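Local coordinates for protein oxidoreductase (Thermotoga maritima, PDB 1ZH8) that probably catalyses NADP-dependent oxidation or reduction of an alcohol or carbonyl substrate, as an oxidoreductase of the GFO/IDH/MocA family with a Rossmann-fold domain, at residues K152-E156 and S157-G161; I269-W273 and D274-L278; V327-G331 and N332-V336. One frame throughout, in Å; residues are numbered along the deposited sequence.

In the fold
All three contacts lie in the part of the chain that carries the mixed sheet. Contacts 1 and 2 are neighbours, their centres about 13 Å apart, and they touch through apolar side chains. Contact 3 stands alone, its centre about 29 Å from contact 1 and about 30 Å from contact 2. Contacts 2 and 3 reach opposite end regions of the same sheet. All three are partly buried. Ile269, Ile271 and Ile276 bury the apolar face of contact 2, whereas contacts 1 and 3 have more exposed residues. Contact 1 is a helix end closed by backbone bonds. Contact 2 is a hairpin with one apolar face. Contact 3 is a polar turn that meets the second subunit.

Contact 1: K152-E156 and S157-G161; sequences KELVE and SGAIG
Leu154 and Ala159 meet where helix 146-156 ends, and the chain leaves the helix there through a Schellman motif. Ala159 N donates to Leu154 O at 3.1 Å. Gly158 N donates to Val155 O at 3.2 Å, from above the carbonyl plane and not on a lone pair. Gly158 has phi 90°, where a CB would press on the carbonyl oxygen of Ser157; with no side chain, glycine can take this shape.

Ser157 folds back over the last turn. Its CB lies 3.4 Å from Glu153 O. The next atom, OG, sits between the backbone N and the carbonyl carbon (chi1 78°), which turns the hydroxyl back down the helix. There OG is 3.3 Å from both Glu153 O and Leu154 O. Either bond would be weak, and the one proton could go to either oxygen.

Apolar side chains also meet across the turn. Leu154 CB rests on Ala159 CB at 4.2 Å. Val155 CG2 touches Ile160 CD1 at 4.3 Å, and Val155 also packs on Ile210 and Leu211 of helix 195-211. Farther out, Lys152 NZ makes a salt bridge to Glu156 OE2 one turn along the helix, meeting the carboxylate on the syn side but tilted 32° from its plane. Lys152 NZ has a second partner in Leu209 O.

A type I turn, Gly158 to Gly161, carries the chain on toward strand 163-171. One water ties this turn back to the helix end: it donates to Val155 O at 2.7 Å and to Gly161 O, and accepts from Ile160 N.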
ATOM      1  N   LYS A 152      -7.514 -18.992   3.281  1.00 33.04           N
ATOM      2  CA  LYS A 152      -7.281 -19.681   2.018  1.00 34.20           C
ATOM      3  C   LYS A 152      -8.557 -20.334   1.537  1.00 36.47           C
ATOM      4  O   LYS A 152      -8.956 -20.140   0.393  1.00 38.02           O
ATOM      5  CB  LYS A 152      -6.198 -20.741   2.175  1.00 33.79           C
ATOM      6  CG  LYS A 152      -5.775 -21.418   0.889  1.00 32.17           C
ATOM      7  CD  LYS A 152      -5.332 -22.857   1.165  1.00 35.29           C
ATOM      8  CE  LYS A 152      -4.110 -23.301   0.374  1.00 34.54           C
ATOM      9  NZ  LYS A 152      -4.128 -22.880  -1.050  1.00 33.79           N
ATOM     10  N   GLU A 153      -9.205 -21.083   2.426  1.00 36.72           N
ATOM     11  CA  GLU A 153     -10.454 -21.762   2.101  1.00 37.14           C
ATOM     12  C   GLU A 153     -11.566 -20.806   1.690  1.00 36.44           C
ATOM     13  O   GLU A 153     -12.206 -21.008   0.650  1.00 38.05           O
ATOM     14  CB  GLU A 153     -10.883 -22.661   3.253  1.00 36.20           C
ATOM     15  CG  GLU A 153      -9.930 -23.848   3.407  1.00 44.86           C
ATOM     16  CD  GLU A 153      -9.832 -24.387   4.827  1.00 50.90           C
ATOM     17  OE1 GLU A 153     -10.688 -24.043   5.676  1.00 59.58           O
ATOM     18  OE2 GLU A 153      -8.894 -25.173   5.089  1.00 52.73           O
ATOM     19  N   LEU A 154     -11.792 -19.768   2.491  1.00 34.07           N
ATOM     20  CA  LEU A 154     -12.771 -18.756   2.147  1.00 32.99           C
ATOM     21  C   LEU A 154     -12.513 -18.211   0.743  1.00 33.23           C
ATOM     22  O   LEU A 154     -13.431 -18.142  -0.073  1.00 35.32           O
ATOM     23  CB  LEU A 154     -12.801 -17.623   3.184  1.00 30.36           C
ATOM     24  CG  LEU A 154     -13.410 -17.957   4.558  1.00 37.08           C
ATOM     25  CD1 LEU A 154     -13.392 -16.725   5.454  1.00 30.96           C
ATOM     26  CD2 LEU A 154     -14.840 -18.587   4.502  1.00 26.58           C
ATOM     27  N   VAL A 155     -11.267 -17.855   0.455  1.00 32.44           N
ATOM     28  CA  VAL A 155     -10.929 -17.222  -0.821  1.00 33.12           C
ATOM     29  C   VAL A 155     -11.106 -18.200  -1.986  1.00 34.44           C
ATOM     30  O   VAL A 155     -11.699 -17.864  -3.018  1.00 32.29           O
ATOM     31  CB  VAL A 155      -9.476 -16.672  -0.821  1.00 32.84           C
ATOM     32  CG1 VAL A 155      -9.047 -16.263  -2.234  1.00 29.63           C
ATOM     33  CG2 VAL A 155      -9.339 -15.526   0.170  1.00 29.10           C
ATOM     34  N   GLU A 156     -10.589 -19.411  -1.804  1.00 35.54           N
ATOM     35  CA  GLU A 156     -10.635 -20.418  -2.855  1.00 37.92           C
ATOM     36  C   GLU A 156     -12.036 -20.938  -3.159  1.00 37.73           C
ATOM     37  O   GLU A 156     -12.258 -21.510  -4.221  1.00 40.82           O
ATOM     38  CB  GLU A 156      -9.644 -21.558  -2.578  1.00 37.69           C
ATOM     39  CG  GLU A 156      -8.210 -21.091  -2.815  1.00 42.28           C
ATOM     40  CD  GLU A 156      -7.141 -22.161  -2.618  1.00 48.50           C
ATOM     41  OE1 GLU A 156      -7.485 -23.349  -2.415  1.00 48.36           O
ATOM     42  OE2 GLU A 156      -5.945 -21.791  -2.684  1.00 44.15           O
ATOM     43  N   SER A 157     -12.982 -20.725  -2.250  1.00 35.79           N
ATOM     44  CA  SER A 157     -14.333 -21.219  -2.470  1.00 34.35           C
ATOM     45  C   SER A 157     -15.272 -20.142  -3.018  1.00 32.96           C
ATOM     46  O   SER A 157     -16.438 -20.413  -3.255  1.00 30.65           O
ATOM     47  CB  SER A 157     -14.910 -21.834  -1.191  1.00 34.67           C
ATOM     48  OG  SER A 157     -15.349 -20.825  -0.298  1.00 36.98           O
ATOM     49  N   GLY A 158     -14.756 -18.931  -3.208  1.00 32.76           N
ATOM     50  CA  GLY A 158     -15.523 -17.827  -3.789  1.00 32.03           C
ATOM     51  C   GLY A 158     -16.292 -16.946  -2.809  1.00 32.08           C
ATOM     52  O   GLY A 158     -17.202 -16.230  -3.214  1.00 31.91           O
ATOM     53  N   ALA A 159     -15.920 -16.971  -1.528  1.00 33.06           N
ATOM     54  CA  ALA A 159     -16.640 -16.223  -0.485  1.00 32.60           C
ATOM     55  C   ALA A 159     -16.574 -14.688  -0.646  1.00 32.73           C
ATOM     56  O   ALA A 159     -17.466 -13.972  -0.187  1.00 32.17           O
ATOM     57  CB  ALA A 159     -16.167 -16.646   0.906  1.00 31.29           C
ATOM     58  N   ILE A 160     -15.528 -14.185  -1.291  1.00 31.53           N
ATOM     59  CA  ILE A 160     -15.466 -12.753  -1.598  1.00 32.97           C
ATOM     60  C   ILE A 160     -15.497 -12.474  -3.113  1.00 33.84           C
ATOM     61  O   ILE A 160     -15.250 -11.347  -3.552  1.00 33.82           O
ATOM     62  CB  ILE A 160     -14.220 -12.081  -0.961  1.00 32.11           C
ATOM     63  CG1 ILE A 160     -12.970 -12.857  -1.325  1.00 24.18           C
ATOM     64  CG2 ILE A 160     -14.375 -12.013   0.544  1.00 31.52           C
ATOM     65  CD1 ILE A 160     -11.658 -12.109  -1.074  1.00 34.89           C
ATOM     66  N   GLY A 161     -15.793 -13.504  -3.899  1.00 34.24           N
ATOM     67  CA  GLY A 161     -15.756 -13.395  -5.349  1.00 36.68           C
ATOM     68  C   GLY A 161     -14.329 -13.464  -5.838  1.00 37.10           C
ATOM     69  O   GLY A 161     -13.519 -14.214  -5.303  1.00 38.61           O
TER
HETATM   70  O   HOH W   1     -13.380 -15.765  -2.912  1.00 34.12           O

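Contact 2: I269-W273 and D274-L278; sequences ISISW and DKIVL
Asp274 lies flat on the indole of Trp273 at the tip of a beta hairpin. The carboxylate and ring planes are only 7° apart, so the two groups stack. Asp274 CB sits over the ring face, 3.6 Å from the centroid of the six-membered ring, and makes a CH-pi contact. Asp274 CG is 3.5 Å from Trp273 CE2. Both residues place CG between the backbone N and the carbonyl carbon (chi1 64° for Trp273, 68° for Asp274), which brings the carboxylate over the indole. With an alanine in place of Asp274, the carboxylate would be gone and the indole, covered by CB alone, is likely to be freer to turn.

Behind the tip the strands run antiparallel. Ser270 and Val277 form a hydrogen-bonded pair, each N donating to the other's O at 2.9 Å in the carbonyl plane. On their side of the sheet, Ser270 OG lies against Val277 CB at 3.6 Å.

The other face is apolar. Ile271 and Ile276 lie side by side and point the same way, with Ile271 CG2 3.9 Å from Ile276 CD1. Ile276 CG2 also reaches diagonally to Ile269 CB at 4.1 Å. Ile269 and Leu278 cross at a slant.

This face packs against helix 146-156: Ile269 and Ile271 meet Ala151, and Ile276 meets Leu154. Ile160, just past that helix, covers Ile269 and Leu278. In the sheet the hairpin is flanked by strand 259-264 next to residues 269-272 and strand 281-284 next to residues 275-278.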
ATOM      1  N   ILE A 269     -12.547  -9.802   3.464  1.00 35.99           N
ATOM      2  CA  ILE A 269     -12.156 -10.443   4.717  1.00 35.86           C
ATOM      3  C   ILE A 269     -11.032  -9.702   5.420  1.00 35.27           C
ATOM      4  O   ILE A 269     -10.129  -9.152   4.796  1.00 36.24           O
ATOM      5  CB  ILE A 269     -11.763 -11.956   4.595  1.00 36.01           C
ATOM      6  CG1 ILE A 269     -10.547 -12.155   3.712  1.00 36.31           C
ATOM      7  CG2 ILE A 269     -12.928 -12.824   4.107  1.00 36.34           C
ATOM      8  CD1 ILE A 269      -9.984 -13.550   3.849  1.00 47.31           C
ATOM      9  N   SER A 270     -11.103  -9.702   6.739  1.00 34.72           N
ATOM     10  CA  SER A 270     -10.004  -9.248   7.548  1.00 34.74           C
ATOM     11  C   SER A 270      -9.501 -10.451   8.364  1.00 33.74           C
ATOM     12  O   SER A 270     -10.287 -11.279   8.837  1.00 34.16           O
ATOM     13  CB  SER A 270     -10.417  -8.049   8.408  1.00 32.08           C
ATOM     14  OG  SER A 270     -10.884  -8.484   9.661  1.00 41.04           O
ATOM     15  N   ILE A 271      -8.185 -10.540   8.500  1.00 32.67           N
ATOM     16  CA  ILE A 271      -7.519 -11.704   9.061  1.00 33.65           C
ATOM     17  C   ILE A 271      -6.740 -11.353  10.340  1.00 35.47           C
ATOM     18  O   ILE A 271      -5.952 -10.399  10.345  1.00 36.54           O
ATOM     19  CB  ILE A 271      -6.517 -12.256   8.018  1.00 34.63           C
ATOM     20  CG1 ILE A 271      -7.252 -12.642   6.726  1.00 34.24           C
ATOM     21  CG2 ILE A 271      -5.675 -13.411   8.588  1.00 29.88           C
ATOM     22  CD1 ILE A 271      -6.322 -12.695   5.491  1.00 30.28           C
ATOM     23  N   SER A 272      -6.956 -12.124  11.408  1.00 35.15           N
ATOM     24  CA  SER A 272      -6.148 -12.015  12.618  1.00 37.36           C
ATOM     25  C   SER A 272      -5.816 -13.392  13.175  1.00 40.25           C
ATOM     26  O   SER A 272      -6.429 -14.390  12.790  1.00 39.89           O
ATOM     27  CB  SER A 272      -6.876 -11.219  13.685  1.00 36.51           C
ATOM     28  OG  SER A 272      -7.413 -10.036  13.138  1.00 42.75           O
ATOM     29  N   TRP A 273      -4.853 -13.422  14.100  1.00 43.99           N
ATOM     30  CA  TRP A 273      -4.423 -14.645  14.796  1.00 44.70           C
ATOM     31  C   TRP A 273      -5.642 -15.452  15.252  1.00 42.26           C
ATOM     32  O   TRP A 273      -5.703 -16.667  15.032  1.00 41.05           O
ATOM     33  CB  TRP A 273      -3.487 -14.305  15.988  1.00 46.92           C
ATOM     34  CG  TRP A 273      -4.163 -13.483  17.096  1.00 55.03           C
ATOM     35  CD1 TRP A 273      -4.654 -12.201  16.987  1.00 56.50           C
ATOM     36  CD2 TRP A 273      -4.439 -13.898  18.458  1.00 57.36           C
ATOM     37  NE1 TRP A 273      -5.212 -11.801  18.184  1.00 61.09           N
ATOM     38  CE2 TRP A 273      -5.095 -12.813  19.103  1.00 58.67           C
ATOM     39  CE3 TRP A 273      -4.205 -15.078  19.187  1.00 60.62           C
ATOM     40  CZ2 TRP A 273      -5.519 -12.871  20.454  1.00 57.55           C
ATOM     41  CZ3 TRP A 273      -4.630 -15.137  20.544  1.00 57.60           C
ATOM     42  CH2 TRP A 273      -5.279 -14.035  21.152  1.00 55.87           C
ATOM     43  N   ASP A 274      -6.632 -14.752  15.809  1.00 40.01           N
ATOM     44  CA  ASP A 274      -7.733 -15.396  16.523  1.00 39.83           C
ATOM     45  C   ASP A 274      -9.095 -15.395  15.824  1.00 39.18           C
ATOM     46  O   ASP A 274     -10.064 -15.944  16.353  1.00 38.15           O
ATOM     47  CB  ASP A 274      -7.859 -14.811  17.940  1.00 39.22           C
ATOM     48  CG  ASP A 274      -8.324 -13.347  17.964  1.00 43.49           C
ATOM     49  OD1 ASP A 274      -8.304 -12.633  16.931  1.00 48.76           O
ATOM     50  OD2 ASP A 274      -8.713 -12.896  19.066  1.00 54.24           O
ATOM     51  N   LYS A 275      -9.178 -14.778  14.647  1.00 38.79           N
ATOM     52  CA  LYS A 275     -10.467 -14.665  13.953  1.00 38.15           C
ATOM     53  C   LYS A 275     -10.363 -14.153  12.519  1.00 37.33           C
ATOM     54  O   LYS A 275      -9.423 -13.445  12.149  1.00 37.79           O
ATOM     55  CB  LYS A 275     -11.436 -13.780  14.741  1.00 37.04           C
ATOM     56  CG  LYS A 275     -11.021 -12.326  14.795  1.00 40.73           C
ATOM     57  CD  LYS A 275     -12.064 -11.486  15.502  1.00 42.30           C
ATOM     58  CE  LYS A 275     -11.637 -10.035  15.544  1.00 42.49           C
ATOM     59  NZ  LYS A 275     -12.606  -9.263  16.348  1.00 51.87           N
ATOM     60  N   ILE A 276     -11.337 -14.544  11.716  1.00 35.27           N
ATOM     61  CA  ILE A 276     -11.508 -13.972  10.403  1.00 33.90           C
ATOM     62  C   ILE A 276     -12.865 -13.287  10.425  1.00 33.54           C
ATOM     63  O   ILE A 276     -13.819 -13.816  11.000  1.00 33.20           O
ATOM     64  CB  ILE A 276     -11.488 -15.048   9.297  1.00 35.06           C
ATOM     65  CG1 ILE A 276     -10.286 -15.989   9.459  1.00 31.64           C
ATOM     66  CG2 ILE A 276     -11.514 -14.399   7.909  1.00 34.11           C
ATOM     67  CD1 ILE A 276      -9.000 -15.452   8.926  1.00 33.17           C
ATOM     68  N   VAL A 277     -12.930 -12.096   9.833  1.00 30.69           N
ATOM     69  CA  VAL A 277     -14.177 -11.400   9.664  1.00 30.95           C
ATOM     70  C   VAL A 277     -14.493 -11.356   8.166  1.00 32.40           C
ATOM     71  O   VAL A 277     -13.671 -10.900   7.368  1.00 31.83           O
ATOM     72  CB  VAL A 277     -14.134 -10.000  10.308  1.00 32.67           C
ATOM     73  CG1 VAL A 277     -15.405  -9.221  10.003  1.00 24.43           C
ATOM     74  CG2 VAL A 277     -13.908 -10.121  11.829  1.00 29.75           C
ATOM     75  N   LEU A 278     -15.671 -11.878   7.804  1.00 31.53           N
ATOM     76  CA  LEU A 278     -16.125 -11.953   6.418  1.00 31.37           C
ATOM     77  C   LEU A 278     -17.285 -10.999   6.278  1.00 31.26           C
ATOM     78  O   LEU A 278     -18.387 -11.307   6.708  1.00 32.21           O
ATOM     79  CB  LEU A 278     -16.577 -13.380   6.057  1.00 31.06           C
ATOM     80  CG  LEU A 278     -17.184 -13.629   4.662  1.00 33.05           C
ATOM     81  CD1 LEU A 278     -16.132 -13.484   3.535  1.00 25.47           C
ATOM     82  CD2 LEU A 278     -17.824 -15.002   4.610  1.00 25.18           C
TER

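Contact 3: V327-G331 and N332-V336; sequences VRSAG and NKVFV
Asn332 closes a type I' beta turn that starts at Ser329, where helix 313-329 gives way to strand 334-335. Asn332 N donates to Ser329 O at 2.7 Å, from above the carbonyl plane. Its side chain turns back to the same oxygen. CG lies beside the backbone N (chi1 -71°), and ND2 makes a weak bond to Ser329 O at 3.4 Å. Asn332 CB is 3.2 Å from that oxygen. The turn also needs positive phi at Ala330 and Gly331. A CB on Gly331 would press on the carbonyl oxygen of Ala330.

Asn332 O faces the hydroxyl of Ser329. The modelled OG to O distance of 2.4 Å is very short, so its exact length is doubtful. Ser329 OG also has Ala219 N of strand 214-222 as a partner.

Lys333 points away from the turn. Its NZ bonds to Ala330 O of the second subunit, and the side chain makes a cation-pi contact with Trp216. Val334 points back toward the helix end. Its CG2 touches Ser329 CA at 3.8 Å and Ser329 CB at 3.9 Å. Val334 also packs on Ile217 and Ala325. Its backbone pairs with Ile217 of strand 214-222.

The chemistry is thus split by position. Polar atoms of Ser329 and Asn332 fix the bend. Val334 CG2 packs on CA and CB of the same serine. Ser329 O accepts one short bond and one weak one, so the turn probably depends more on the backbone amide than on the Asn332 carboxamide.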
ATOM      1  N   VAL A 327      13.947  -5.966  -1.467  1.00 36.53           N
ATOM      2  CA  VAL A 327      15.164  -5.324  -0.975  1.00 34.25           C
ATOM      3  C   VAL A 327      15.914  -4.667  -2.108  1.00 36.29           C
ATOM      4  O   VAL A 327      16.386  -3.535  -1.970  1.00 38.04           O
ATOM      5  CB  VAL A 327      16.091  -6.329  -0.230  1.00 35.43           C
ATOM      6  CG1 VAL A 327      17.488  -5.751  -0.004  1.00 35.81           C
ATOM      7  CG2 VAL A 327      15.485  -6.707   1.102  1.00 29.05           C
ATOM      8  N   ARG A 328      15.994  -5.344  -3.246  1.00 36.77           N
ATOM      9  CA  ARG A 328      16.761  -4.785  -4.340  1.00 37.94           C
ATOM     10  C   ARG A 328      15.969  -3.936  -5.340  1.00 37.51           C
ATOM     11  O   ARG A 328      16.573  -3.238  -6.175  1.00 36.92           O
ATOM     12  CB  ARG A 328      17.638  -5.849  -5.002  1.00 39.97           C
ATOM     13  CG  ARG A 328      16.940  -6.846  -5.894  1.00 48.13           C
ATOM     14  CD  ARG A 328      17.858  -8.061  -6.051  1.00 58.57           C
ATOM     15  NE  ARG A 328      17.811  -8.626  -7.400  1.00 70.68           N
ATOM     16  CZ  ARG A 328      18.342  -9.799  -7.749  1.00 73.83           C
ATOM     17  NH1 ARG A 328      18.973 -10.567  -6.849  1.00 65.36           N
ATOM     18  NH2 ARG A 328      18.228 -10.209  -9.009  1.00 66.91           N
ATOM     19  N   SER A 329      14.634  -3.940  -5.217  1.00 34.54           N
ATOM     20  CA  SER A 329      13.780  -3.159  -6.123  1.00 31.37           C
ATOM     21  C   SER A 329      14.118  -1.674  -6.205  1.00 30.76           C
ATOM     22  O   SER A 329      14.155  -1.119  -7.292  1.00 31.40           O
ATOM     23  CB  SER A 329      12.296  -3.311  -5.782  1.00 31.98           C
ATOM     24  OG  SER A 329      11.530  -2.334  -6.502  1.00 31.74           O
ATOM     25  N   ALA A 330      14.330  -1.019  -5.065  1.00 29.60           N
ATOM     26  CA  ALA A 330      14.484   0.441  -5.042  1.00 30.94           C
ATOM     27  C   ALA A 330      13.386   1.104  -5.886  1.00 32.39           C
ATOM     28  O   ALA A 330      13.621   2.124  -6.561  1.00 30.56           O
ATOM     29  CB  ALA A 330      15.873   0.863  -5.530  1.00 29.99           C
ATOM     30  N   GLY A 331      12.195   0.500  -5.847  1.00 31.50           N
ATOM     31  CA  GLY A 331      11.038   1.017  -6.549  1.00 33.09           C
ATOM     32  C   GLY A 331      10.921   0.550  -7.979  1.00 34.11           C
ATOM     33  O   GLY A 331       9.931   0.832  -8.647  1.00 36.88           O
ATOM     34  N   ASN A 332      11.933  -0.153  -8.462  1.00 33.14           N
ATOM     35  CA  ASN A 332      11.877  -0.721  -9.799  1.00 32.74           C
ATOM     36  C   ASN A 332      11.132  -2.053  -9.819  1.00 32.40           C
ATOM     37  O   ASN A 332      11.130  -2.808  -8.833  1.00 30.52           O
ATOM     38  CB  ASN A 332      13.290  -0.890 -10.365  1.00 31.21           C
ATOM     39  CG  ASN A 332      13.936   0.437 -10.696  1.00 33.63           C
ATOM     40  OD1 ASN A 332      13.489   1.159 -11.586  1.00 39.64           O
ATOM     41  ND2 ASN A 332      14.986   0.771  -9.974  1.00 28.87           N
ATOM     42  N   LYS A 333      10.517  -2.350 -10.954  1.00 31.95           N
ATOM     43  CA  LYS A 333       9.732  -3.564 -11.084  1.00 31.81           C
ATOM     44  C   LYS A 333      10.685  -4.750 -11.124  1.00 30.93           C
ATOM     45  O   LYS A 333      11.630  -4.759 -11.891  1.00 30.91           O
ATOM     46  CB  LYS A 333       8.882  -3.470 -12.340  1.00 31.47           C
ATOM     47  CG  LYS A 333       7.841  -4.529 -12.516  1.00 33.37           C
ATOM     48  CD  LYS A 333       7.211  -4.358 -13.897  1.00 27.37           C
ATOM     49  CE  LYS A 333       5.927  -5.131 -13.973  1.00 32.08           C
ATOM     50  NZ  LYS A 333       5.106  -4.694 -15.134  1.00 30.45           N
ATOM     51  N   VAL A 334      10.478  -5.722 -10.247  1.00 31.12           N
ATOM     52  CA  VAL A 334      11.294  -6.919 -10.280  1.00 31.34           C
ATOM     53  C   VAL A 334      10.385  -8.125 -10.472  1.00 32.97           C
ATOM     54  O   VAL A 334       9.456  -8.330  -9.700  1.00 34.52           O
ATOM     55  CB  VAL A 334      12.100  -7.111  -8.988  1.00 31.84           C
ATOM     56  CG1 VAL A 334      12.947  -8.402  -9.079  1.00 27.72           C
ATOM     57  CG2 VAL A 334      12.967  -5.878  -8.688  1.00 26.28           C
ATOM     58  N   PHE A 335      10.643  -8.901 -11.517  1.00 32.40           N
ATOM     59  CA  PHE A 335       9.933 -10.147 -11.752  1.00 33.19           C
ATOM     60  C   PHE A 335      10.600 -11.236 -10.908  1.00 36.80           C
ATOM     61  O   PHE A 335      11.771 -11.600 -11.125  1.00 36.95           O
ATOM     62  CB  PHE A 335       9.969 -10.507 -13.236  1.00 31.44           C
ATOM     63  CG  PHE A 335       9.111  -9.615 -14.102  1.00 30.04           C
ATOM     64  CD1 PHE A 335       7.770  -9.920 -14.326  1.00 18.81           C
ATOM     65  CD2 PHE A 335       9.643  -8.472 -14.696  1.00 28.59           C
ATOM     66  CE1 PHE A 335       6.977  -9.112 -15.124  1.00 27.31           C
ATOM     67  CE2 PHE A 335       8.837  -7.646 -15.495  1.00 31.00           C
ATOM     68  CZ  PHE A 335       7.492  -7.980 -15.711  1.00 22.12           C
ATOM     69  N   VAL A 336       9.845 -11.751  -9.945  1.00 38.86           N
ATOM     70  CA  VAL A 336      10.367 -12.684  -8.951  1.00 40.53           C
ATOM     71  C   VAL A 336      11.005 -13.933  -9.549  1.00 39.45           C
ATOM     72  O   VAL A 336      12.059 -14.360  -9.099  1.00 39.54           O
ATOM     73  CB  VAL A 336       9.289 -13.075  -7.921  1.00 41.91           C
ATOM     74  CG1 VAL A 336       9.883 -14.013  -6.875  1.00 45.42           C
ATOM     75  CG2 VAL A 336       8.746 -11.828  -7.237  1.00 43.31           C
TER